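PDB 4KKI: transcobalamin-1 from Homo sapiens, which carries vitamin B12, which it holds with femtomolar affinity and shields from stomach acid. Local coordinates for residues V336-R341 with L426-S431; A135-P140 with E173-Y178; F183-G188 with E226-E231. All coordinates share one frame; numbering follows the deposited sequence.

Interaction 1: V336-R341 with L426-S431; sequences VNYSVR and LEVRWS. With NAG (2-acetamido-2-deoxy-beta-D-glucopyranose), chain H.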
# COMPACT_ATOMS: atom_id res chain seq x y z
N VAL A 336 7.98 -28.72 7.67
CA VAL A 336 8.40 -27.97 6.49
C VAL A 336 9.92 -27.91 6.35
O VAL A 336 10.65 -28.17 7.30
CB VAL A 336 7.87 -26.52 6.53
CG1 VAL A 336 6.35 -26.48 6.41
CG2 VAL A 336 8.32 -25.83 7.82
N ASN A 337 10.38 -27.55 5.16
CA ASN A 337 11.80 -27.33 4.91
C ASN A 337 12.14 -25.85 5.02
O ASN A 337 12.10 -25.11 4.03
CB ASN A 337 12.19 -27.87 3.53
CG ASN A 337 13.66 -27.67 3.21
OD1 ASN A 337 14.51 -27.65 4.10
ND2 ASN A 337 13.96 -27.50 1.93
N TYR A 338 12.49 -25.41 6.23
CA TYR A 338 12.82 -24.01 6.48
C TYR A 338 14.28 -23.71 6.21
O TYR A 338 15.17 -24.33 6.80
CB TYR A 338 12.47 -23.63 7.92
CG TYR A 338 12.82 -22.21 8.28
CD1 TYR A 338 12.11 -21.13 7.76
CD2 TYR A 338 13.86 -21.93 9.17
CE1 TYR A 338 12.42 -19.83 8.10
CE2 TYR A 338 14.18 -20.63 9.52
CZ TYR A 338 13.45 -19.59 8.98
OH TYR A 338 13.76 -18.29 9.32
N SER A 339 14.53 -22.75 5.33
CA SER A 339 15.90 -22.38 4.98
C SER A 339 16.13 -20.88 5.04
O SER A 339 15.23 -20.09 4.77
CB SER A 339 16.26 -22.92 3.59
OG SER A 339 15.45 -22.34 2.59
N VAL A 340 17.35 -20.49 5.41
CA VAL A 340 17.75 -19.09 5.40
C VAL A 340 18.90 -18.92 4.42
O VAL A 340 20.01 -19.39 4.65
CB VAL A 340 18.21 -18.62 6.79
CG1 VAL A 340 18.77 -17.21 6.71
CG2 VAL A 340 17.05 -18.68 7.78
N ARG A 341 18.62 -18.24 3.30
CA ARG A 341 19.63 -18.04 2.27
C ARG A 341 20.20 -16.62 2.27
O ARG A 341 19.47 -15.64 2.18
CB ARG A 341 19.06 -18.38 0.88
CG ARG A 341 19.90 -17.87 -0.28
CD ARG A 341 19.43 -18.44 -1.62
NE ARG A 341 19.96 -19.78 -1.85
CZ ARG A 341 19.24 -20.90 -1.73
NH1 ARG A 341 17.96 -20.83 -1.40
NH2 ARG A 341 19.81 -22.07 -1.95
N LEU A 426 9.87 -23.60 2.80
CA LEU A 426 9.87 -22.22 3.28
C LEU A 426 11.28 -21.65 3.27
O LEU A 426 12.24 -22.32 3.65
CB LEU A 426 9.31 -22.15 4.70
CG LEU A 426 7.92 -22.77 4.87
CD1 LEU A 426 7.47 -22.63 6.31
CD2 LEU A 426 6.93 -22.11 3.93
N GLU A 427 11.41 -20.40 2.84
CA GLU A 427 12.72 -19.78 2.73
C GLU A 427 12.68 -18.29 3.02
O GLU A 427 11.78 -17.58 2.57
CB GLU A 427 13.30 -20.02 1.34
CG GLU A 427 14.66 -19.39 1.10
CD GLU A 427 15.17 -19.64 -0.30
OE1 GLU A 427 14.59 -20.49 -1.01
OE2 GLU A 427 16.15 -18.98 -0.70
N VAL A 428 13.65 -17.82 3.80
CA VAL A 428 13.86 -16.40 3.97
C VAL A 428 15.17 -16.03 3.28
O VAL A 428 16.24 -16.50 3.66
CB VAL A 428 13.93 -16.00 5.45
CG1 VAL A 428 13.93 -14.49 5.58
CG2 VAL A 428 12.75 -16.59 6.21
N ARG A 429 15.07 -15.18 2.26
CA ARG A 429 16.19 -14.92 1.36
C ARG A 429 16.68 -13.48 1.40
O ARG A 429 15.89 -12.54 1.33
CB ARG A 429 15.79 -15.30 -0.07
CG ARG A 429 16.83 -15.00 -1.14
CD ARG A 429 16.31 -15.38 -2.52
NE ARG A 429 15.87 -16.78 -2.57
CZ ARG A 429 15.30 -17.35 -3.62
NH1 ARG A 429 15.09 -16.65 -4.73
NH2 ARG A 429 14.94 -18.63 -3.57
N TRP A 430 18.00 -13.31 1.50
CA TRP A 430 18.62 -11.99 1.42
C TRP A 430 18.60 -11.51 -0.02
O TRP A 430 19.22 -12.12 -0.89
CB TRP A 430 20.06 -12.07 1.94
CG TRP A 430 20.79 -10.78 1.92
CD1 TRP A 430 21.81 -10.42 1.08
CD2 TRP A 430 20.58 -9.65 2.79
NE1 TRP A 430 22.24 -9.15 1.37
CE2 TRP A 430 21.50 -8.66 2.41
CE3 TRP A 430 19.69 -9.40 3.84
CZ2 TRP A 430 21.56 -7.42 3.06
CZ3 TRP A 430 19.76 -8.17 4.48
CH2 TRP A 430 20.69 -7.20 4.08
N SER A 431 17.88 -10.42 -0.29
CA SER A 431 17.63 -10.00 -1.67
C SER A 431 17.82 -8.50 -1.91
O SER A 431 17.88 -7.71 -0.97
CB SER A 431 16.22 -10.41 -2.09
OG SER A 431 15.98 -11.78 -1.84
C1 NAG H . 15.30 -27.97 1.67
C2 NAG H . 15.33 -28.93 0.47
C3 NAG H . 16.74 -29.44 0.23
C4 NAG H . 17.71 -28.27 0.11
C5 NAG H . 17.56 -27.31 1.29
C6 NAG H . 18.43 -26.08 1.06
C7 NAG H . 13.55 -30.39 -0.28
C8 NAG H . 13.12 -31.83 -0.29
N2 NAG H . 14.42 -30.04 0.67
O3 NAG H . 16.78 -30.20 -0.96
O4 NAG H . 19.03 -28.75 0.06
O5 NAG H . 16.21 -26.91 1.47
O6 NAG H . 18.19 -25.15 2.09
O7 NAG H . 13.12 -29.60 -1.11
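Ser-339, Val-340 and Arg-341 pair in parallel with Glu-427, Val-428 and Arg-429, the two strand axes 4.6 Å apart and 9° from aligned. Four backbone hydrogen bonds close the pair: Ser-339 N to Leu-426 O, Val-428 N to Ser-339 O, Arg-341 N to Val-428 O, and Trp-430 N to Arg-341 O, the last being 2.8 Å long. On the face that carries Ser-339, the carboxylate of Glu-427 sits between two arginines. Its extended chain, with CG anti to the backbone N (chi1 179°), carries Glu-427 OE2 past Ser-339 OG to within 2.7 Å of Arg-341 NH1. Arg-429 grips the same carboxylate side-on, Arg-429 NE to Glu-427 OE2 at 2.9 Å and Arg-429 NH2 to Glu-427 OE1 at 3.2 Å. Arg-341 NH1 and Arg-429 NE reach OE2 from opposite faces of the carboxylate plane. The negative carboxylate probably offsets the charge of the two guanidinium groups. On the face of Val-340, Val-428 CG2 lies 3.8 Å from Tyr-338 CE1, and helix 358-368 packs against the same tyrosine. Toward the start of the two segments, Val-336 CG2 meets Leu-426 CD1 at 3.6 Å. Asn-337 ND2 carries an N-linked sugar through its C1. This is a parallel strand pair inside the mixed sheet of the C-terminal beta domain, fastened on one face by a salt-bridge network and backed on the other by a helix.

Interaction 2: A135-P140 with E173-Y178; sequences AHNGTP and ENKNYY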
# COMPACT_ATOMS: atom_id res chain seq x y z
N ALA A 135 21.57 12.19 -3.67
CA ALA A 135 22.74 11.82 -2.87
C ALA A 135 23.04 10.33 -2.95
O ALA A 135 24.20 9.92 -2.86
CB ALA A 135 22.55 12.27 -1.43
N HIS A 136 22.00 9.52 -3.11
CA HIS A 136 22.14 8.06 -3.03
C HIS A 136 21.73 7.30 -4.29
O HIS A 136 20.97 6.33 -4.21
CB HIS A 136 21.36 7.51 -1.84
CG HIS A 136 22.06 7.69 -0.52
ND1 HIS A 136 21.97 8.85 0.22
CD2 HIS A 136 22.86 6.85 0.18
CE1 HIS A 136 22.68 8.71 1.32
NE2 HIS A 136 23.23 7.52 1.32
N ASN A 137 22.24 7.73 -5.44
CA ASN A 137 22.13 6.96 -6.68
C ASN A 137 20.69 6.67 -7.13
O ASN A 137 20.43 5.68 -7.81
CB ASN A 137 22.93 5.65 -6.54
CG ASN A 137 23.32 5.05 -7.88
OD1 ASN A 137 23.54 5.76 -8.86
ND2 ASN A 137 23.42 3.72 -7.92
N GLY A 138 19.77 7.55 -6.74
CA GLY A 138 18.39 7.45 -7.19
C GLY A 138 17.45 6.76 -6.22
O GLY A 138 16.27 6.59 -6.52
N THR A 139 17.96 6.35 -5.07
CA THR A 139 17.12 5.70 -4.05
C THR A 139 16.55 6.74 -3.09
O THR A 139 17.29 7.48 -2.45
CB THR A 139 17.91 4.64 -3.25
OG1 THR A 139 18.52 3.72 -4.16
CG2 THR A 139 16.98 3.88 -2.32
N PRO A 140 15.21 6.79 -2.98
CA PRO A 140 14.57 7.72 -2.05
C PRO A 140 14.75 7.26 -0.61
O PRO A 140 15.32 6.20 -0.37
CB PRO A 140 13.09 7.65 -2.45
CG PRO A 140 12.94 6.29 -3.05
CD PRO A 140 14.23 6.01 -3.75
N GLU A 173 10.55 3.72 -16.67
CA GLU A 173 11.71 2.85 -16.74
C GLU A 173 12.59 2.96 -15.50
O GLU A 173 13.58 2.24 -15.36
CB GLU A 173 12.53 3.13 -18.01
CG GLU A 173 11.75 2.91 -19.31
CD GLU A 173 11.24 1.49 -19.46
OE1 GLU A 173 11.93 0.55 -19.01
OE2 GLU A 173 10.14 1.31 -20.02
N ASN A 174 12.23 3.87 -14.60
CA ASN A 174 12.96 4.05 -13.35
C ASN A 174 12.96 2.77 -12.52
O ASN A 174 11.93 2.09 -12.41
CB ASN A 174 12.36 5.20 -12.53
CG ASN A 174 13.22 5.56 -11.32
OD1 ASN A 174 13.20 4.87 -10.30
ND2 ASN A 174 13.97 6.65 -11.44
N LYS A 175 14.11 2.45 -11.94
CA LYS A 175 14.29 1.19 -11.23
C LYS A 175 13.36 1.03 -10.03
O LYS A 175 13.04 -0.09 -9.63
CB LYS A 175 15.75 1.05 -10.78
CG LYS A 175 16.23 2.17 -9.87
CD LYS A 175 17.66 1.94 -9.41
CE LYS A 175 18.12 3.04 -8.47
NZ LYS A 175 19.51 2.82 -7.98
N ASN A 176 12.93 2.15 -9.46
CA ASN A 176 12.12 2.12 -8.25
C ASN A 176 10.71 1.59 -8.45
O ASN A 176 9.96 1.42 -7.48
CB ASN A 176 12.08 3.50 -7.60
CG ASN A 176 13.41 3.92 -7.03
OD1 ASN A 176 13.80 3.47 -5.95
ND2 ASN A 176 14.13 4.78 -7.74
N TYR A 177 10.35 1.33 -9.70
CA TYR A 177 9.06 0.72 -10.01
C TYR A 177 9.15 -0.79 -9.90
O TYR A 177 8.14 -1.49 -9.98
CB TYR A 177 8.61 1.10 -11.42
CG TYR A 177 8.01 2.49 -11.54
CD1 TYR A 177 6.76 2.78 -11.02
CD2 TYR A 177 8.70 3.50 -12.20
CE1 TYR A 177 6.20 4.04 -11.14
CE2 TYR A 177 8.15 4.77 -12.32
CZ TYR A 177 6.91 5.03 -11.80
OH TYR A 177 6.37 6.29 -11.92
N TYR A 178 10.36 -1.30 -9.70
CA TYR A 178 10.61 -2.73 -9.72
C TYR A 178 11.29 -3.23 -8.44
O TYR A 178 12.22 -2.60 -7.94
CB TYR A 178 11.46 -3.11 -10.93
CG TYR A 178 10.91 -2.61 -12.25
CD1 TYR A 178 11.24 -1.35 -12.72
CD2 TYR A 178 10.05 -3.39 -13.01
CE1 TYR A 178 10.73 -0.88 -13.92
CE2 TYR A 178 9.54 -2.93 -14.21
CZ TYR A 178 9.88 -1.68 -14.66
OH TYR A 178 9.38 -1.21 -15.85
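A type I' beta turn from His-136 to Thr-139, just after helix 118-135, meets an Asx turn and short 3-10 segment near the cobalamin site. Two side chains of the second loop reach carbonyl oxygens of the first: Lys-175 NZ donates to Asn-137 O at 3.0 Å, and Asn-176 ND2 to Gly-138 O at 3.1 Å. Both donors are tilted about 30° from the carbonyl planes they meet. The lysine leaves its backbone with CG between N and the carbonyl carbon (chi1 59°) and then runs fully extended, crossing Asn-137 at about a right angle. Asn-176 is fixed by Asn-174 OD1, which accepts from Asn-176 ND2 at 2.7 Å, in the carbonyl plane and on a lone pair, and from Asn-176 N at 2.9 Å. With ND2 thus directed to two oxygens, the amide is held against turning, and Asn-176 OD1 lies 3.4 Å from Pro-140 CD. Arg-399 of the beta domain touches Thr-139, Lys-175 and Asn-176, while Tyr-144, which binds cobalamin, packs on Asn-174 and Asn-176. This is a contact between two loops of the alpha domain, the Asx turn of Asn-174 steadying the Asn-176 amide that bonds the beta turn beside the cobalamin site.

Interaction 3: F183-G188 with E226-E231; sequences FSVDTG and EKILSE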
# COMPACT_ATOMS: atom_id res chain seq x y z
N PHE A 183 7.74 -6.04 -11.58
CA PHE A 183 7.16 -4.71 -11.57
C PHE A 183 6.19 -4.61 -10.40
O PHE A 183 5.33 -5.46 -10.23
CB PHE A 183 6.45 -4.44 -12.89
CG PHE A 183 5.59 -3.21 -12.89
CD1 PHE A 183 6.15 -1.96 -13.04
CD2 PHE A 183 4.22 -3.32 -12.77
CE1 PHE A 183 5.36 -0.84 -13.05
CE2 PHE A 183 3.42 -2.20 -12.78
CZ PHE A 183 3.99 -0.95 -12.93
N SER A 184 6.35 -3.58 -9.59
CA SER A 184 5.47 -3.36 -8.45
C SER A 184 4.16 -2.72 -8.89
O SER A 184 4.11 -1.52 -9.17
CB SER A 184 6.15 -2.49 -7.39
OG SER A 184 5.28 -2.22 -6.30
N VAL A 185 3.12 -3.53 -8.95
CA VAL A 185 1.80 -3.07 -9.36
C VAL A 185 1.29 -1.98 -8.43
O VAL A 185 0.75 -0.98 -8.88
CB VAL A 185 0.81 -4.24 -9.37
CG1 VAL A 185 -0.60 -3.76 -9.67
CG2 VAL A 185 1.24 -5.28 -10.38
N ASP A 186 1.48 -2.17 -7.14
CA ASP A 186 1.04 -1.20 -6.13
C ASP A 186 1.67 0.16 -6.40
O ASP A 186 0.99 1.19 -6.41
CB ASP A 186 1.44 -1.67 -4.73
CG ASP A 186 1.12 -3.14 -4.49
OD1 ASP A 186 1.82 -4.00 -5.06
OD2 ASP A 186 0.18 -3.43 -3.72
N THR A 187 2.98 0.15 -6.61
CA THR A 187 3.74 1.36 -6.90
C THR A 187 3.27 2.00 -8.20
O THR A 187 3.01 3.20 -8.25
CB THR A 187 5.24 1.05 -6.98
OG1 THR A 187 5.66 0.43 -5.76
CG2 THR A 187 6.03 2.31 -7.20
N GLY A 188 3.17 1.19 -9.25
CA GLY A 188 2.69 1.66 -10.54
C GLY A 188 1.29 2.25 -10.46
O GLY A 188 1.00 3.27 -11.09
N GLU A 226 0.00 -0.06 -19.21
CA GLU A 226 0.39 -1.27 -19.93
C GLU A 226 1.12 -2.26 -19.02
O GLU A 226 0.84 -3.46 -19.05
CB GLU A 226 1.26 -0.90 -21.14
CG GLU A 226 0.52 -0.07 -22.17
CD GLU A 226 1.45 0.59 -23.17
OE1 GLU A 226 2.68 0.55 -22.95
OE2 GLU A 226 0.95 1.14 -24.17
N LYS A 227 2.05 -1.75 -18.21
CA LYS A 227 2.79 -2.59 -17.27
C LYS A 227 1.88 -3.15 -16.18
O LYS A 227 2.08 -4.28 -15.72
CB LYS A 227 3.94 -1.81 -16.63
CG LYS A 227 5.03 -1.38 -17.59
CD LYS A 227 6.04 -0.47 -16.90
CE LYS A 227 7.14 -0.04 -17.86
NZ LYS A 227 7.97 -1.20 -18.27
N ILE A 228 0.90 -2.37 -15.76
CA ILE A 228 -0.08 -2.83 -14.78
C ILE A 228 -0.91 -3.98 -15.36
O ILE A 228 -1.04 -5.04 -14.74
CB ILE A 228 -1.00 -1.69 -14.30
CG1 ILE A 228 -0.24 -0.76 -13.36
CG2 ILE A 228 -2.22 -2.25 -13.58
CD1 ILE A 228 -1.03 0.46 -12.94
N LEU A 229 -1.45 -3.77 -16.56
CA LEU A 229 -2.27 -4.79 -17.22
C LEU A 229 -1.47 -6.04 -17.59
O LEU A 229 -2.03 -7.13 -17.69
CB LEU A 229 -2.94 -4.20 -18.47
CG LEU A 229 -4.13 -3.28 -18.20
CD1 LEU A 229 -4.58 -2.59 -19.48
CD2 LEU A 229 -5.28 -4.08 -17.60
N SER A 230 -0.17 -5.88 -17.78
CA SER A 230 0.70 -7.01 -18.10
C SER A 230 0.83 -7.96 -16.91
O SER A 230 1.29 -9.09 -17.06
CB SER A 230 2.09 -6.53 -18.52
OG SER A 230 2.04 -5.81 -19.74
N GLU A 231 0.44 -7.49 -15.74
CA GLU A 231 0.52 -8.30 -14.53
C GLU A 231 -0.85 -8.87 -14.16
O GLU A 231 -1.02 -9.42 -13.08
CB GLU A 231 1.07 -7.49 -13.36
CG GLU A 231 2.44 -6.86 -13.61
CD GLU A 231 3.56 -7.88 -13.69
OE1 GLU A 231 3.38 -9.02 -13.20
OE2 GLU A 231 4.63 -7.55 -14.23
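Phe-183 lays one face of its ring on Lys-227, whose CB stands 3.8 Å from the ring centroid and 12° off the normal, a CH-pi contact. Lys-227 CD follows at 3.9 Å from Phe-183 CE1, so the aliphatic part of the lysine runs over the ring. At the ring's edge lies Glu-231 CG, 4.1 Å from Phe-183 CD2. Phe-183 CE2 meets Ile-228 CG1 at 4.0 Å. Val-185 and Glu-231 run alongside each other, pointing opposite ways, with Val-185 CG2 3.7 Å from Glu-231 CB. Ile-228 CD1 reaches Gly-188 C at 3.8 Å; a beta carbon on this glycine would collide with Phe-183 CZ. The ring thus lies between the start of helix 185-203 and the last turn of helix 213-229, two helices of the alpha6-alpha6 barrel. The CB of Phe-183 points toward 226-231, and CG anti to the backbone N (chi1 169°) lays the ring over Lys-227. Replacing Phe-183 by an alanine would probably open a gap beside Gly-188 and leave the aliphatic chain of Lys-227 without the face it rests on. The polar ends are held elsewhere: Lys-227 NZ hydrogen-bonds Tyr-178 OH, and Gln-182 NE2 Glu-231 OE1. Ser-184, at the N-cap of helix 185-203, shares a hydrogen bond of 2.7 Å between its OG and Thr-187 OG1. On the same first turn, Asp-186 points away from helix 213-229 and binds cyanocobalamin through OD2.

In the fold
From the N terminus, interaction 2 comes first: it closes a loop of 32 residues, mostly helical, between the end of helix 118-135 and the turn before strand 178-179. Interaction 3 opens only a few residues later and closes the helical hairpin of 185-203 and 213-229. Interaction 1 follows in the C-terminal beta domain, bringing 336-341 beside 426-431 across 84 residues. The three loops run in series, none nesting in or crossing another. Interactions 2 and 3 touch, through Tyr-177 O and Ser-184 N and through Tyr-178 OH and Lys-227 NZ, whereas interaction 1 stays about 10 Å from interaction 2 and about 13 Å from interaction 3 at the nearest atoms, with cyanocobalamin between the two domains.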